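Putative succinylglutamate desuccinylase / aspartoacylase (Shewanella amazonensis, PDB 3FMC) is probably a zinc-dependent hydrolase of the succinylglutamate desuccinylase/aspartoacylase family, thought to act on ester bonds. Local coordinates at residues Cys183-Arg188 / Leu201-Phe206; Ala213-Trp218 / Val236-Leu241; Asn50-Gln55 / Asp252-Asp257; His43-Gln48 / Ser245-Asp250. All coordinates share one frame; numbering follows the deposited sequence. Where two conformers were deposited one is given.

Contact 1 (Cys183-Arg188 / Leu201-Phe206)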
loop_
_atom_site.group_PDB
_atom_site.type_symbol
_atom_site.label_atom_id
_atom_site.label_comp_id
_atom_site.label_asym_id
_atom_site.label_seq_id
_atom_site.Cartn_x
_atom_site.Cartn_y
_atom_site.Cartn_z
ATOM N N CYS C 183 -18.288 -21.619 -15.875
ATOM C CA CYS C 183 -18.420 -22.888 -16.581
ATOM C C CYS C 183 -18.401 -22.594 -18.070
ATOM O O CYS C 183 -19.172 -21.744 -18.532
ATOM C CB CYS C 183 -19.735 -23.543 -16.198
ATOM S SG CYS C 183 -19.915 -25.229 -16.889
ATOM N N PRO C 184 -17.537 -23.278 -18.834
ATOM C CA PRO C 184 -17.484 -23.082 -20.280
ATOM C C PRO C 184 -18.753 -23.599 -20.922
ATOM O O PRO C 184 -19.333 -24.580 -20.444
ATOM C CB PRO C 184 -16.322 -23.942 -20.741
ATOM C CG PRO C 184 -15.697 -24.496 -19.481
ATOM C CD PRO C 184 -16.551 -24.255 -18.340
ATOM N N GLU C 185 -19.165 -22.933 -21.990
ATOM C CA GLU C 185 -20.401 -23.300 -22.685
ATOM C C GLU C 185 -20.429 -24.755 -23.116
ATOM O O GLU C 185 -21.490 -25.348 -23.113
ATOM C CB GLU C 185 -20.629 -22.382 -23.890
ATOM C CG GLU C 185 -20.924 -20.957 -23.535
ATOM C CD GLU C 185 -21.127 -20.104 -24.753
ATOM O OE1 GLU C 185 -21.723 -20.613 -25.738
ATOM O OE2 GLU C 185 -20.689 -18.940 -24.746
ATOM N N TYR C 186 -19.277 -25.344 -23.459
ATOM C CA TYR C 186 -19.226 -26.745 -23.906
ATOM C C TYR C 186 -19.537 -27.791 -22.784
ATOM O O TYR C 186 -19.760 -28.972 -23.095
ATOM C CB TYR C 186 -17.887 -27.091 -24.588
ATOM C CG TYR C 186 -16.716 -27.163 -23.640
ATOM C CD1 TYR C 186 -16.436 -28.329 -22.934
ATOM C CD2 TYR C 186 -15.887 -26.052 -23.431
ATOM C CE1 TYR C 186 -15.390 -28.389 -22.030
ATOM C CE2 TYR C 186 -14.801 -26.121 -22.565
ATOM C CZ TYR C 186 -14.564 -27.285 -21.857
ATOM O OH TYR C 186 -13.507 -27.382 -20.975
ATOM N N GLU C 187 -19.535 -27.403 -21.507
ATOM C CA GLU C 187 -19.902 -28.317 -20.457
ATOM C C GLU C 187 -20.880 -27.707 -19.485
ATOM O O GLU C 187 -20.690 -27.759 -18.275
ATOM C CB GLU C 187 -18.686 -28.891 -19.705
ATOM C CG GLU C 187 -19.048 -30.166 -18.918
ATOM C CD GLU C 187 -17.898 -30.689 -18.057
ATOM O OE1 GLU C 187 -16.769 -30.248 -18.307
ATOM O OE2 GLU C 187 -18.124 -31.522 -17.137
ATOM N N ARG C 188 -21.955 -27.154 -20.038
ATOM C CA ARG C 188 -23.050 -26.596 -19.252
ATOM C C ARG C 188 -23.595 -27.582 -18.206
ATOM O O ARG C 188 -23.985 -27.189 -17.103
ATOM C CB ARG C 188 -24.147 -26.149 -20.210
ATOM C CG ARG C 188 -25.406 -25.751 -19.496
ATOM C CD ARG C 188 -26.364 -25.100 -20.427
ATOM N NE ARG C 188 -27.676 -25.098 -19.820
ATOM C CZ ARG C 188 -28.702 -24.385 -20.266
ATOM N NH1 ARG C 188 -28.539 -23.601 -21.332
ATOM N NH2 ARG C 188 -29.880 -24.466 -19.632
ATOM N N LEU C 201 -21.840 -18.872 -17.841
ATOM C CA LEU C 201 -21.429 -19.679 -18.995
ATOM C C LEU C 201 -20.510 -18.842 -19.867
ATOM O O LEU C 201 -20.884 -17.759 -20.364
ATOM C CB LEU C 201 -22.662 -20.185 -19.761
ATOM C CG LEU C 201 -23.634 -21.093 -18.995
ATOM C CD1 LEU C 201 -24.919 -21.336 -19.778
ATOM C CD2 LEU C 201 -22.962 -22.415 -18.625
ATOM N N ILE C 202 -19.284 -19.342 -20.066
ATOM C CA ILE C 202 -18.226 -18.558 -20.696
ATOM C C ILE C 202 -17.782 -19.142 -22.031
ATOM O O ILE C 202 -17.777 -20.369 -22.224
ATOM C CB ILE C 202 -17.031 -18.295 -19.685
ATOM C CG1 ILE C 202 -16.173 -19.544 -19.437
ATOM C CG2 ILE C 202 -17.536 -17.710 -18.332
ATOM C CD1 ILE C 202 -14.917 -19.201 -18.595
ATOM N N PRO C 203 -17.409 -18.267 -22.975
ATOM C CA PRO C 203 -17.075 -18.682 -24.325
ATOM C C PRO C 203 -15.629 -19.104 -24.517
ATOM O O PRO C 203 -14.816 -19.030 -23.587
ATOM C CB PRO C 203 -17.320 -17.421 -25.132
ATOM C CG PRO C 203 -16.950 -16.316 -24.199
ATOM C CD PRO C 203 -17.337 -16.801 -22.825
ATOM N N ASN C 204 -15.332 -19.562 -25.726
ATOM C CA ASN C 204 -13.967 -19.923 -26.101
ATOM C C ASN C 204 -13.133 -18.655 -26.371
ATOM O O ASN C 204 -12.949 -18.227 -27.516
ATOM C CB ASN C 204 -13.951 -20.831 -27.326
ATOM C CG ASN C 204 -12.600 -21.464 -27.563
ATOM O OD1 ASN C 204 -11.663 -21.252 -26.787
ATOM N ND2 ASN C 204 -12.470 -22.205 -28.668
ATOM N N SER C 205 -12.596 -18.091 -25.305
ATOM C CA SER C 205 -11.835 -16.867 -25.408
ATOM C C SER C 205 -10.815 -16.840 -24.302
ATOM O O SER C 205 -11.156 -17.093 -23.163
ATOM C CB SER C 205 -12.789 -15.699 -25.227
ATOM O OG SER C 205 -12.106 -14.481 -25.353
ATOM N N PHE C 206 -9.566 -16.548 -24.650
ATOM C CA PHE C 206 -8.524 -16.416 -23.641
ATOM C C PHE C 206 -8.440 -15.001 -23.084
ATOM O O PHE C 206 -8.216 -14.035 -23.828
ATOM C CB PHE C 206 -7.182 -16.798 -24.216
ATOM C CG PHE C 206 -6.089 -16.738 -23.227
ATOM C CD1 PHE C 206 -5.784 -17.850 -22.444
ATOM C CD2 PHE C 206 -5.370 -15.571 -23.049
ATOM C CE1 PHE C 206 -4.778 -17.794 -21.522
ATOM C CE2 PHE C 206 -4.336 -15.529 -22.125
ATOM C CZ PHE C 206 -4.047 -16.634 -21.371
HETATM O O HOH W 1 -20.670 -16.980 -22.845
#

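Contact 2 (Ala213-Trp218 / Val236-Leu241)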
loop_
_atom_site.group_PDB
_atom_site.type_symbol
_atom_site.label_atom_id
_atom_site.label_comp_id
_atom_site.label_asym_id
_atom_site.label_seq_id
_atom_site.Cartn_x
_atom_site.Cartn_y
_atom_site.Cartn_z
ATOM N N ALA C 213 -6.865 -20.692 -19.789
ATOM C CA ALA C 213 -5.562 -21.194 -20.192
ATOM C C ALA C 213 -5.623 -22.712 -20.332
ATOM O O ALA C 213 -4.984 -23.282 -21.197
ATOM C CB ALA C 213 -4.509 -20.781 -19.153
ATOM N N ALA C 214 -6.382 -23.346 -19.442
ATOM C CA ALA C 214 -6.549 -24.793 -19.454
ATOM C C ALA C 214 -7.451 -25.277 -20.597
ATOM O O ALA C 214 -7.147 -26.297 -21.219
ATOM C CB ALA C 214 -7.084 -25.297 -18.155
ATOM N N PHE C 215 -8.562 -24.587 -20.859
ATOM C CA PHE C 215 -9.506 -25.139 -21.844
ATOM C C PHE C 215 -9.395 -24.576 -23.241
ATOM O O PHE C 215 -9.764 -25.266 -24.209
ATOM C CB PHE C 215 -10.976 -25.089 -21.346
ATOM C CG PHE C 215 -11.562 -23.686 -21.240
ATOM C CD1 PHE C 215 -11.774 -22.903 -22.354
ATOM C CD2 PHE C 215 -12.033 -23.224 -20.021
ATOM C CE1 PHE C 215 -12.353 -21.647 -22.236
ATOM C CE2 PHE C 215 -12.629 -21.975 -19.898
ATOM C CZ PHE C 215 -12.769 -21.179 -21.008
ATOM N N VAL C 216 -8.913 -23.346 -23.404
ATOM C CA VAL C 216 -8.904 -22.802 -24.763
ATOM C C VAL C 216 -8.144 -23.685 -25.761
ATOM O O VAL C 216 -8.635 -23.875 -26.900
ATOM C CB VAL C 216 -8.454 -21.298 -24.827
ATOM C CG1 VAL C 216 -8.179 -20.857 -26.248
ATOM C CG2 VAL C 216 -9.512 -20.399 -24.205
ATOM N N PRO C 217 -6.947 -24.202 -25.401
ATOM C CA PRO C 217 -6.293 -24.970 -26.479
ATOM C C PRO C 217 -7.113 -26.178 -26.927
ATOM O O PRO C 217 -7.199 -26.490 -28.130
ATOM C CB PRO C 217 -4.965 -25.452 -25.842
ATOM C CG PRO C 217 -4.741 -24.560 -24.654
ATOM C CD PRO C 217 -6.107 -24.135 -24.183
ATOM N N TRP C 218 -7.698 -26.849 -25.952
ATOM C CA TRP C 218 -8.519 -28.061 -26.226
ATOM C C TRP C 218 -9.829 -27.801 -26.947
ATOM O O TRP C 218 -10.269 -28.654 -27.766
ATOM C CB TRP C 218 -8.772 -28.826 -24.965
ATOM C CG TRP C 218 -7.531 -29.309 -24.299
ATOM C CD1 TRP C 218 -6.895 -28.731 -23.257
ATOM C CD2 TRP C 218 -6.802 -30.518 -24.596
ATOM N NE1 TRP C 218 -5.789 -29.477 -22.902
ATOM C CE2 TRP C 218 -5.713 -30.580 -23.699
ATOM C CE3 TRP C 218 -6.955 -31.540 -25.545
ATOM C CZ2 TRP C 218 -4.785 -31.640 -23.701
ATOM C CZ3 TRP C 218 -6.009 -32.583 -25.565
ATOM C CH2 TRP C 218 -4.955 -32.628 -24.640
ATOM N N VAL C 236 -10.728 -31.614 -21.981
ATOM C CA VAL C 236 -10.433 -31.119 -20.632
ATOM C C VAL C 236 -11.597 -30.297 -20.113
ATOM O O VAL C 236 -12.191 -29.536 -20.862
ATOM C CB VAL C 236 -9.114 -30.285 -20.582
ATOM C CG1 VAL C 236 -9.153 -29.170 -19.475
ATOM C CG2 VAL C 236 -7.877 -31.242 -20.439
ATOM N N SER C 237 -11.895 -30.460 -18.824
ATOM C CA SER C 237 -12.920 -29.707 -18.137
ATOM C C SER C 237 -12.127 -28.706 -17.273
ATOM O O SER C 237 -11.171 -29.088 -16.651
ATOM C CB SER C 237 -13.782 -30.617 -17.278
ATOM O OG SER C 237 -14.510 -31.491 -18.128
ATOM N N ALA C 238 -12.541 -27.445 -17.245
ATOM C CA ALA C 238 -11.868 -26.409 -16.435
ATOM C C ALA C 238 -12.941 -25.450 -15.972
ATOM O O ALA C 238 -13.595 -24.756 -16.784
ATOM C CB ALA C 238 -10.780 -25.692 -17.211
ATOM N N LEU C 239 -13.133 -25.461 -14.663
ATOM C CA LEU C 239 -14.194 -24.694 -13.996
ATOM C C LEU C 239 -13.578 -23.845 -12.889
ATOM O O LEU C 239 -12.599 -24.261 -12.253
ATOM C CB LEU C 239 -15.159 -25.699 -13.370
ATOM C CG LEU C 239 -15.738 -26.663 -14.426
ATOM C CD1 LEU C 239 -15.775 -28.037 -13.888
ATOM C CD2 LEU C 239 -17.087 -26.165 -14.875
ATOM N N THR C 240 -14.182 -22.677 -12.624
ATOM C CA THR C 240 -13.704 -21.795 -11.563
ATOM C C THR C 240 -14.834 -21.617 -10.581
ATOM O O THR C 240 -15.891 -21.148 -10.940
ATOM C CB THR C 240 -13.218 -20.444 -12.156
ATOM O OG1 THR C 240 -12.219 -20.706 -13.156
ATOM C CG2 THR C 240 -12.676 -19.513 -11.091
ATOM N N LEU C 241 -14.593 -22.016 -9.350
ATOM C CA LEU C 241 -15.563 -21.930 -8.299
ATOM C C LEU C 241 -15.253 -20.717 -7.432
ATOM O O LEU C 241 -14.156 -20.599 -6.932
ATOM C CB LEU C 241 -15.540 -23.225 -7.470
ATOM C CG LEU C 241 -16.051 -24.566 -8.114
ATOM C CD1 LEU C 241 -15.317 -25.073 -9.297
ATOM C CD2 LEU C 241 -16.163 -25.632 -6.954
#

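Contact 3 (Asn50-Gln55 / Asp252-Asp257)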
loop_
_atom_site.group_PDB
_atom_site.type_symbol
_atom_site.label_atom_id
_atom_site.label_comp_id
_atom_site.label_asym_id
_atom_site.label_seq_id
_atom_site.Cartn_x
_atom_site.Cartn_y
_atom_site.Cartn_z
ATOM N N ASN C 50 -8.640 -22.811 0.649
ATOM C CA ASN C 50 -7.786 -23.702 1.445
ATOM C C ASN C 50 -8.655 -24.598 2.345
ATOM O O ASN C 50 -8.369 -25.812 2.526
ATOM C CB ASN C 50 -6.803 -22.901 2.308
ATOM C CG ASN C 50 -5.846 -22.071 1.453
ATOM O OD1 ASN C 50 -5.234 -22.606 0.556
ATOM N ND2 ASN C 50 -5.801 -20.762 1.672
ATOM N N ALA C 51 -9.687 -23.994 2.925
ATOM C CA ALA C 51 -10.619 -24.716 3.811
ATOM C C ALA C 51 -11.376 -25.738 2.978
ATOM O O ALA C 51 -11.672 -26.864 3.468
ATOM C CB ALA C 51 -11.625 -23.715 4.516
ATOM N N VAL C 52 -11.680 -25.376 1.735
ATOM C CA VAL C 52 -12.371 -26.328 0.822
ATOM C C VAL C 52 -11.461 -27.527 0.478
ATOM O O VAL C 52 -11.890 -28.705 0.492
ATOM C CB VAL C 52 -12.977 -25.629 -0.424
ATOM C CG1 VAL C 52 -13.567 -26.669 -1.386
ATOM C CG2 VAL C 52 -14.048 -24.582 -0.022
ATOM N N ILE C 53 -10.193 -27.246 0.172
ATOM C CA ILE C 53 -9.224 -28.293 -0.123
ATOM C C ILE C 53 -9.037 -29.182 1.114
ATOM O O ILE C 53 -9.027 -30.436 1.022
ATOM C CB ILE C 53 -7.892 -27.711 -0.668
ATOM C CG1 ILE C 53 -8.101 -27.209 -2.117
ATOM C CG2 ILE C 53 -6.755 -28.719 -0.612
ATOM C CD1 ILE C 53 -6.833 -26.612 -2.805
ATOM N N TYR C 54 -8.945 -28.554 2.270
ATOM C CA TYR C 54 -8.805 -29.286 3.518
ATOM C C TYR C 54 -9.973 -30.293 3.678
ATOM O O TYR C 54 -9.766 -31.478 3.893
ATOM C CB TYR C 54 -8.812 -28.306 4.683
ATOM C CG TYR C 54 -8.850 -28.976 6.033
ATOM C CD1 TYR C 54 -7.699 -29.584 6.556
ATOM C CD2 TYR C 54 -10.019 -29.016 6.783
ATOM C CE1 TYR C 54 -7.721 -30.210 7.762
ATOM C CE2 TYR C 54 -10.043 -29.647 7.996
ATOM C CZ TYR C 54 -8.890 -30.250 8.480
ATOM O OH TYR C 54 -8.902 -30.849 9.707
ATOM N N GLN C 55 -11.196 -29.791 3.619
ATOM C CA GLN C 55 -12.366 -30.649 3.814
ATOM C C GLN C 55 -12.449 -31.720 2.738
ATOM O O GLN C 55 -12.818 -32.862 3.050
ATOM C CB GLN C 55 -13.659 -29.841 3.858
ATOM C CG GLN C 55 -13.794 -28.867 5.042
ATOM C CD GLN C 55 -14.046 -29.535 6.347
ATOM O OE1 GLN C 55 -13.610 -30.648 6.556
ATOM N NE2 GLN C 55 -14.675 -28.844 7.254
ATOM N N ASP C 252 -17.375 -25.181 8.211
ATOM C CA ASP C 252 -18.661 -25.818 7.901
ATOM C C ASP C 252 -19.116 -25.496 6.498
ATOM O O ASP C 252 -19.613 -26.366 5.761
ATOM C CB ASP C 252 -19.760 -25.343 8.855
ATOM C CG ASP C 252 -19.639 -25.939 10.231
ATOM O OD1 ASP C 252 -18.922 -26.939 10.398
ATOM O OD2 ASP C 252 -20.283 -25.388 11.139
ATOM N N ASP C 253 -18.982 -24.227 6.115
ATOM C CA ASP C 253 -19.385 -23.849 4.761
ATOM C C ASP C 253 -18.496 -24.548 3.711
ATOM O O ASP C 253 -18.972 -25.004 2.669
ATOM C CB ASP C 253 -19.342 -22.320 4.617
ATOM C CG ASP C 253 -20.189 -21.821 3.469
ATOM O OD1 ASP C 253 -21.250 -22.428 3.221
ATOM O OD2 ASP C 253 -19.817 -20.789 2.864
ATOM N N ALA C 254 -17.196 -24.648 3.993
ATOM C CA ALA C 254 -16.241 -25.338 3.107
ATOM C C ALA C 254 -16.590 -26.840 2.925
ATOM O O ALA C 254 -16.344 -27.431 1.868
ATOM C CB ALA C 254 -14.817 -25.175 3.661
ATOM N N LEU C 255 -17.154 -27.453 3.955
ATOM C CA LEU C 255 -17.612 -28.850 3.858
ATOM C C LEU C 255 -18.708 -28.978 2.792
ATOM O O LEU C 255 -18.687 -29.900 1.967
ATOM C CB LEU C 255 -18.082 -29.356 5.218
ATOM C CG LEU C 255 -18.409 -30.862 5.282
ATOM C CD1 LEU C 255 -17.245 -31.807 4.752
ATOM C CD2 LEU C 255 -18.854 -31.142 6.718
ATOM N N GLU C 256 -19.673 -28.070 2.809
ATOM C CA GLU C 256 -20.727 -28.053 1.786
ATOM C C GLU C 256 -20.136 -27.957 0.387
ATOM O O GLU C 256 -20.517 -28.689 -0.527
ATOM C CB GLU C 256 -21.706 -26.885 2.032
ATOM C CG GLU C 256 -22.506 -26.487 0.783
ATOM C CD GLU C 256 -23.557 -25.429 1.046
ATOM O OE1 GLU C 256 -24.467 -25.710 1.850
ATOM O OE2 GLU C 256 -23.494 -24.341 0.415
ATOM N N ASP C 257 -19.174 -27.057 0.211
ATOM C CA ASP C 257 -18.541 -26.903 -1.093
ATOM C C ASP C 257 -17.842 -28.217 -1.514
ATOM O O ASP C 257 -17.935 -28.666 -2.661
ATOM C CB ASP C 257 -17.485 -25.793 -1.039
ATOM C CG ASP C 257 -18.060 -24.458 -0.650
ATOM O OD1 ASP C 257 -19.261 -24.182 -0.944
ATOM O OD2 ASP C 257 -17.317 -23.667 -0.035
#

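Contact 4 (His43-Gln48 / Ser245-Asp250)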
loop_
_atom_site.group_PDB
_atom_site.type_symbol
_atom_site.label_atom_id
_atom_site.label_comp_id
_atom_site.label_asym_id
_atom_site.label_seq_id
_atom_site.Cartn_x
_atom_site.Cartn_y
_atom_site.Cartn_z
ATOM N N HIS C 43 -5.368 -15.807 -5.641
ATOM C CA HIS C 43 -5.624 -14.449 -5.111
ATOM C C HIS C 43 -5.504 -14.538 -3.587
ATOM O O HIS C 43 -6.265 -15.278 -2.910
ATOM C CB HIS C 43 -6.970 -13.891 -5.518
ATOM C CG HIS C 43 -7.072 -13.523 -6.952
ATOM N ND1 HIS C 43 -8.151 -13.876 -7.715
ATOM C CD2 HIS C 43 -6.233 -12.843 -7.775
ATOM C CE1 HIS C 43 -8.007 -13.390 -8.938
ATOM N NE2 HIS C 43 -6.837 -12.782 -9.010
ATOM N N GLY C 44 -4.496 -13.849 -3.046
ATOM C CA GLY C 44 -4.115 -13.960 -1.615
ATOM C C GLY C 44 -5.208 -13.834 -0.549
ATOM O O GLY C 44 -5.156 -14.477 0.492
ATOM N N ALA C 45 -6.166 -12.935 -0.758
ATOM C CA ALA C 45 -7.267 -12.722 0.199
ATOM C C ALA C 45 -8.317 -13.822 0.149
ATOM O O ALA C 45 -9.128 -13.913 1.057
ATOM C CB ALA C 45 -7.972 -11.401 -0.059
ATOM N N GLU C 46 -8.271 -14.655 -0.886
ATOM C CA GLU C 46 -9.342 -15.642 -1.164
ATOM C C GLU C 46 -9.035 -16.963 -0.498
ATOM O O GLU C 46 -8.920 -17.982 -1.148
ATOM C CB GLU C 46 -9.545 -15.727 -2.691
ATOM C CG GLU C 46 -9.938 -14.343 -3.303
ATOM C CD GLU C 46 -10.188 -14.356 -4.764
ATOM O OE1 GLU C 46 -10.168 -15.472 -5.382
ATOM O OE2 GLU C 46 -10.456 -13.237 -5.332
ATOM N N VAL C 47 -8.951 -16.907 0.827
ATOM C CA VAL C 47 -8.432 -18.005 1.626
ATOM C C VAL C 47 -9.398 -19.165 1.846
ATOM O O VAL C 47 -8.967 -20.232 2.195
ATOM C CB VAL C 47 -7.829 -17.492 2.973
ATOM C CG1 VAL C 47 -6.579 -16.569 2.696
ATOM C CG2 VAL C 47 -8.861 -16.773 3.865
ATOM N N GLN C 48 -10.701 -18.972 1.619
ATOM C CA GLN C 48 -11.642 -20.065 1.877
ATOM C C GLN C 48 -11.350 -21.320 1.053
ATOM O O GLN C 48 -11.659 -22.446 1.472
ATOM C CB GLN C 48 -13.076 -19.553 1.668
ATOM C CG GLN C 48 -14.183 -20.654 1.812
ATOM C CD GLN C 48 -14.473 -21.051 3.211
ATOM O OE1 GLN C 48 -13.656 -20.899 4.125
ATOM N NE2 GLN C 48 -15.650 -21.620 3.400
ATOM N N SER C 245 -17.294 -15.212 0.217
ATOM C CA SER C 245 -16.583 -13.985 0.451
ATOM C C SER C 245 -15.111 -14.245 0.761
ATOM O O SER C 245 -14.720 -15.314 1.232
ATOM C CB SER C 245 -17.309 -13.219 1.552
ATOM O OG SER C 245 -18.595 -12.818 1.119
ATOM N N GLN C 246 -14.286 -13.218 0.543
ATOM C CA GLN C 246 -12.850 -13.293 0.805
ATOM C C GLN C 246 -12.587 -13.029 2.270
ATOM O O GLN C 246 -13.511 -12.753 3.058
ATOM C CB GLN C 246 -12.132 -12.195 -0.020
ATOM C CG GLN C 246 -12.426 -10.787 0.449
ATOM C CD GLN C 246 -11.904 -9.742 -0.543
ATOM O OE1 GLN C 246 -11.248 -10.092 -1.509
ATOM N NE2 GLN C 246 -12.303 -8.498 -0.363
ATOM N N GLU C 247 -11.309 -13.104 2.647
ATOM C CA GLU C 247 -10.824 -12.808 3.995
ATOM C C GLU C 247 -11.595 -13.521 5.105
ATOM O O GLU C 247 -11.880 -12.947 6.175
ATOM C CB GLU C 247 -10.896 -11.287 4.240
ATOM C CG GLU C 247 -9.926 -10.488 3.424
ATOM C CD GLU C 247 -8.488 -10.751 3.863
ATOM O OE1 GLU C 247 -8.257 -11.510 4.856
ATOM O OE2 GLU C 247 -7.621 -10.194 3.263
ATOM N N ARG C 248 -11.881 -14.791 4.846
ATOM C CA ARG C 248 -12.666 -15.575 5.755
ATOM C C ARG C 248 -12.399 -17.053 5.580
ATOM O O ARG C 248 -12.139 -17.521 4.466
ATOM C CB ARG C 248 -14.132 -15.327 5.461
ATOM C CG ARG C 248 -14.489 -15.626 4.063
ATOM C CD ARG C 248 -15.970 -15.545 3.806
ATOM N NE ARG C 248 -16.673 -16.796 4.018
ATOM C CZ ARG C 248 -16.790 -17.794 3.137
ATOM N NH1 ARG C 248 -16.217 -17.761 1.925
ATOM N NH2 ARG C 248 -17.514 -18.851 3.499
ATOM N N ILE C 249 -12.472 -17.767 6.703
ATOM C CA ILE C 249 -12.370 -19.232 6.749
ATOM C C ILE C 249 -13.645 -19.656 7.485
ATOM O O ILE C 249 -13.944 -19.112 8.541
ATOM C CB ILE C 249 -11.176 -19.711 7.559
ATOM C CG1 ILE C 249 -9.864 -19.340 6.825
ATOM C CG2 ILE C 249 -11.240 -21.251 7.835
ATOM C CD1 ILE C 249 -9.651 -20.004 5.433
ATOM N N ASP C 250 -14.420 -20.527 6.858
ATOM C CA ASP C 250 -15.644 -21.082 7.468
ATOM C C ASP C 250 -15.630 -22.572 7.126
ATOM O O ASP C 250 -15.975 -22.994 6.040
ATOM C CB ASP C 250 -16.887 -20.367 6.974
ATOM C CG ASP C 250 -18.164 -20.922 7.558
ATOM O OD1 ASP C 250 -18.199 -22.082 7.963
ATOM O OD2 ASP C 250 -19.146 -20.176 7.598
HETATM O O HOH W 2 -12.412 -11.031 -4.485
HETATM O O HOH W 3 -12.125 -16.365 2.023
#

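Contact 1 (Cys183-Arg188 / Leu201-Phe206)
Ile202 N donates to Cys183 O over 2.9 Å, and one step further on Glu185 N donates to Ile202 O, also at 2.9 Å. These two bonds join the parallel ends of strands 176-184 and 198-202 in the sheet of the catalytic domain. Both donors stand tilted from the plane of the carbonyl they meet, by 29° and 22°, and C-H contacts add to each acceptor: Leu201 CA lies 3.1 Å from Cys183 O, and Pro184 CA approaches Ile202 O. Where the chain turns into a 3-10 segment, the Glu185 side chain reaches over the end of the other strand, crossing Pro203 obliquely. Its CG rests 3.5 Å from Ile202 O, and the extended chain (chi2 180°) carries OE2 to CA and CB of Pro203. A water donates to both Glu185 OE2 and Leu201 O. With an alanine here the water would probably lose its link to the side chain, and the flank of Pro203 its cover from OE2. Leu201 and Cys183 turn to the same face; Phe366 packs on Leu201 and on Arg188, whose guanidinium forms a salt bridge with the C-terminal carboxylate of Leu368. The aliphatic part of Arg188 meets Leu201, its CD 4.1 Å from Leu201 CD1.

Contact 2 (Ala213-Trp218 / Val236-Leu241)
The indole of Trp218 takes Val236, in the conformer described, on one face: CG2 stands 3.9 Å from the centroid of the five-membered ring, 19° off the normal, a CH-pi contact displaced toward the NE1 side of the ring. In the plane of the same indole, at its edge, lies Ala214 O from the preceding helical turn. Phe215 is used differently, since Ala238 CB meets its ring at the edge and in plane, 3.9 Å from CD2. This is helix-on-sheet packing within the alpha/beta catalytic domain, with helix 210-227 lying against strand 237-243, and no hydrogen bond crosses between the two segments. Val236 and Ala238, two residues apart on the strand side, both point to the helix, while Ser237 and Leu239 point away from it. With chi1 at 69°, Phe215 CG sits between its backbone N and carbonyl carbon, a position that brings CD2 to Ala238, with Pro184 also touching the ring. Val236 touches two residues a turn apart, CG1 reaching Ala214 O and CB lying 3.8 Å from Trp218 CD1. Phe130 of helix 123-142 meets the Trp218 ring edge-to-face, and Leu134 of that helix packs on it too, so the indole is packed between Val236, just ahead of the strand, and helix 123-142. Two methyl groups, Ala214 CB and Ala238 CB, meet 3.8 Å apart.

Contact 3 (Asn50-Gln55 / Asp252-Asp257)
Gln55 lies across Leu255 at about a right angle, with its CG 3.8 Å from Leu255 N and its NE2 4.0 Å from Leu255 CB. The bend at chi2 (-73°) folds the amide back over the neighbouring helix, where NE2 is hydrogen-bonded to Leu251 O. A leucine here would probably leave Leu251 O without this amide donor. Val52 and Asp257 also cross at about a right angle: the valine turns CG2 to the carboxylate, 3.4 Å from OD2, and both of its methyls touch Asp257 CB. The charge of Asp257 is answered on its other oxygen, OD1, by a salt bridge to Lys179. Between these two crossings Ala254 points its methyl toward helix 48-60, 3.6 Å from Ala51 CB and close to the Ala51 backbone. Small side chains here let the axes approach to 8.0 Å at a crossing angle of -64°. Helices 48-60 and 251-267 thus cross at a steep angle, with Leu243 of strand 237-243 touching both Val52 and Asp257, while Leu321 and Leu323 of the second subunit pack on Ala51, Asn50 and Ile53.

Contact 4 (His43-Gln48 / Ser245-Asp250)
Gln48 grips the backbone of Asp250 with both ends of its amide: OE1 accepts from Asp250 N at 2.9 Å, and NE2 donates to Asp250 O at 3.0 Å. With CG opposite the backbone N (chi1 176°), a bend at chi2 (76°) swings the amide across to the other loop. Gln48 CD lies over one face of the Arg248 guanidinium, in the conformer described, but the planes are 50° apart and do not stack; NH1 is held in plane by Ser245 O, and NH2 forms a salt bridge to Asp253. Val47 and Ile249 cross at about a right angle, Ile249 CD1 3.7 Å from Val47 CG2. Glu247 N donates to Ala45 O at 2.8 Å, while Glu247 folds its carboxylate against Ala45, placing OE2 3.6 Å from Ala45 CB; its OE1 is hydrogen-bonded to Ser349 and to Ala350 N of the second subunit. A water accepts from Gln48 N and donates to Ser245 O and Arg248 O. The extended Glu46 chain brings OE1 to Thr173 N. His43 and Glu46 belong to the His-x-x-Glu pattern of zinc hydrolases of this family; with His172 they face one vacant point, consistent with an empty zinc site.

Overall arrangement
Contacts 1 and 2 adjoin, their centres 8 Å apart: Tyr186 OH reaches Val236 O and Glu187 OE1 reaches Ser237 OG, both probable hydrogen bonds, and strands 176-184 and 237-243 are neighbours in the sheet. Contacts 3 and 4 form the other group, with centres 12 Å apart, joined by packing of Ala51 on Ile249 and of Ala254 on Gln48, and both touching the second subunit. Contact 1 lies across the chain's centre from that pair, about 25 Å away centre to centre. Strand 237-243 leads from contact 2 to the loop of contact 4, then into helix 251-267 of contact 3. Contact 4 supplies two members of the possible zinc site, His43 and Glu46, and His172 of strand 167-174 would be the third.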